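Local coordinates for cutinase-like protein (Cryptococcus sp., PDB 2CZQ), which probably hydrolyses carboxylic esters, as a cutinase-like enzyme of the alpha/beta hydrolase fold, at residues I12-T17 with A89-A94. Sequence-based numbering, arbitrary orientation.
Sequences INTRGT and AATVVA. With EDO (1,2-ethanediol), chain D.
T14, the last residue of strand 9-14, faces A90 and T91 on helix 86-98, and the backbones come nearest at T14 and T91, whose CA atoms lie 7.3 Å apart. T14 divides its two branches between these partners. With CG2 anti to the backbone N (OG1 at chi1 -53°), the methyl reaches the helix and meets A90 CB at 4.2 Å, a loose methyl-to-methyl contact. The hydroxyls do not bond directly: T14 OG1 and T91 OG1 are 4.1 Å apart, and a water bridges them. It lies 2.7 Å from T14 OG1 and donates a hydrogen to T91 OG1 at 2.8 Å. Each hydroxyl has a further partner, T46 OG1 for T14 and the carbonyl of G87, one helical turn back, for T91, so the water links two hydroxyls that each have a second hydrogen-bond partner. I63 of helix 57-73 touches both threonine side chains. Beyond the strand, T17 O accepts a 2.9 Å hydrogen bond from O2 of an ethanediol, probably a crystallisation additive. The contact packs the C-terminal end of strand 9-14, an inner strand of the parallel sheet, against the helix of the probable nucleophile elbow (GxSxG; G83, S85, G87), part of the strand-elbow-helix unit characteristic of the alpha/beta hydrolase fold.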
loop_
_atom_site.group_PDB
_atom_site.type_symbol
_atom_site.label_atom_id
_atom_site.label_comp_id
_atom_site.label_asym_id
_atom_site.label_seq_id
_atom_site.Cartn_x
_atom_site.Cartn_y
_atom_site.Cartn_z
ATOM N N ILE A 12 -1.477 8.015 -2.075
ATOM C CA ILE A 12 -0.196 8.225 -1.423
ATOM C C ILE A 12 0.586 6.938 -1.589
ATOM O O ILE A 12 0.163 5.891 -1.096
ATOM C CB ILE A 12 -0.386 8.551 0.081
ATOM C CG1 ILE A 12 -1.092 9.900 0.268
ATOM C CG2 ILE A 12 0.963 8.512 0.820
ATOM C CD1 ILE A 12 -1.482 10.215 1.707
ATOM N N ASN A 13 1.712 7.013 -2.290
ATOM C CA ASN A 13 2.510 5.818 -2.528
ATOM C C ASN A 13 3.926 5.983 -2.017
ATOM O O ASN A 13 4.566 7.019 -2.241
ATOM C CB ASN A 13 2.480 5.394 -4.005
ATOM C CG ASN A 13 3.346 6.270 -4.893
ATOM O OD1 ASN A 13 4.453 5.877 -5.274
ATOM N ND2 ASN A 13 2.853 7.459 -5.226
ATOM N N THR A 14 4.392 4.955 -1.314
ATOM C CA THR A 14 5.720 4.937 -0.732
ATOM C C THR A 14 6.528 3.837 -1.408
ATOM O O THR A 14 6.122 2.668 -1.437
ATOM C CB THR A 14 5.633 4.726 0.782
ATOM O OG1 THR A 14 4.739 5.697 1.337
ATOM C CG2 THR A 14 6.975 5.006 1.450
ATOM N N ARG A 15 7.674 4.229 -1.952
ATOM C CA ARG A 15 8.441 3.390 -2.858
ATOM C C ARG A 15 9.405 2.451 -2.142
ATOM O O ARG A 15 9.615 2.542 -0.927
ATOM C CB ARG A 15 9.203 4.270 -3.845
ATOM C CG ARG A 15 10.420 4.954 -3.256
ATOM C CD ARG A 15 10.873 6.112 -4.096
ATOM N NE ARG A 15 12.138 6.700 -3.667
ATOM C CZ ARG A 15 12.266 7.598 -2.700
ATOM N NH1 ARG A 15 11.207 8.011 -2.013
ATOM N NH2 ARG A 15 13.462 8.095 -2.421
ATOM N N GLY A 16 9.986 1.542 -2.917
ATOM C CA GLY A 16 10.975 0.615 -2.409
ATOM C C GLY A 16 12.386 1.176 -2.409
ATOM O O GLY A 16 12.693 2.171 -3.083
ATOM N N THR A 17 13.248 0.518 -1.639
ATOM C CA THR A 17 14.676 0.815 -1.590
ATOM C C THR A 17 15.243 0.981 -2.989
ATOM O O THR A 17 15.032 0.129 -3.856
ATOM C CB THR A 17 15.418 -0.334 -0.895
ATOM O OG1 THR A 17 14.795 -0.615 0.367
ATOM C CG2 THR A 17 16.862 0.057 -0.562
ATOM N N ALA A 89 6.426 -1.442 4.493
ATOM C CA ALA A 89 6.729 -1.389 5.919
ATOM C C ALA A 89 6.441 0.005 6.480
ATOM O O ALA A 89 5.819 0.145 7.534
ATOM C CB ALA A 89 8.171 -1.795 6.176
ATOM N N ALA A 90 6.869 1.043 5.763
ATOM C CA ALA A 90 6.606 2.411 6.217
ATOM C C ALA A 90 5.107 2.678 6.355
ATOM O O ALA A 90 4.670 3.385 7.271
ATOM C CB ALA A 90 7.234 3.418 5.276
ATOM N N THR A 91 4.327 2.107 5.444
ATOM C CA THR A 91 2.875 2.249 5.467
ATOM C C THR A 91 2.262 1.502 6.651
ATOM O O THR A 91 1.410 2.043 7.358
ATOM C CB THR A 91 2.278 1.756 4.142
ATOM O OG1 THR A 91 2.803 2.535 3.056
ATOM C CG2 THR A 91 0.777 2.001 4.096
ATOM N N VAL A 92 2.696 0.260 6.867
ATOM C CA VAL A 92 2.238 -0.525 8.009
ATOM C C VAL A 92 2.467 0.237 9.316
ATOM O O VAL A 92 1.575 0.315 10.162
ATOM C CB VAL A 92 2.936 -1.901 8.040
ATOM C CG1 VAL A 92 2.701 -2.605 9.369
ATOM C CG2 VAL A 92 2.463 -2.762 6.876
ATOM N N VAL A 93 3.656 0.806 9.471
ATOM C CA VAL A 93 3.970 1.541 10.688
ATOM C C VAL A 93 3.115 2.804 10.803
ATOM O O VAL A 93 2.697 3.170 11.905
ATOM C CB VAL A 93 5.487 1.799 10.807
ATOM C CG1 VAL A 93 5.817 2.632 12.044
ATOM C CG2 VAL A 93 6.224 0.463 10.863
ATOM N N ALA A 94 2.803 3.440 9.673
ATOM C CA ALA A 94 1.842 4.544 9.688
ATOM C C ALA A 94 0.492 4.094 10.242
ATOM O O ALA A 94 -0.113 4.802 11.045
ATOM C CB ALA A 94 1.677 5.165 8.301
HETATM C C1 EDO D . 13.583 -3.893 -4.604
HETATM O O1 EDO D . 14.732 -3.333 -5.202
HETATM C C2 EDO D . 12.580 -2.799 -4.336
HETATM O O2 EDO D . 13.065 -1.904 -3.360
HETATM O O HOH W 1 2.172 4.826 1.592
#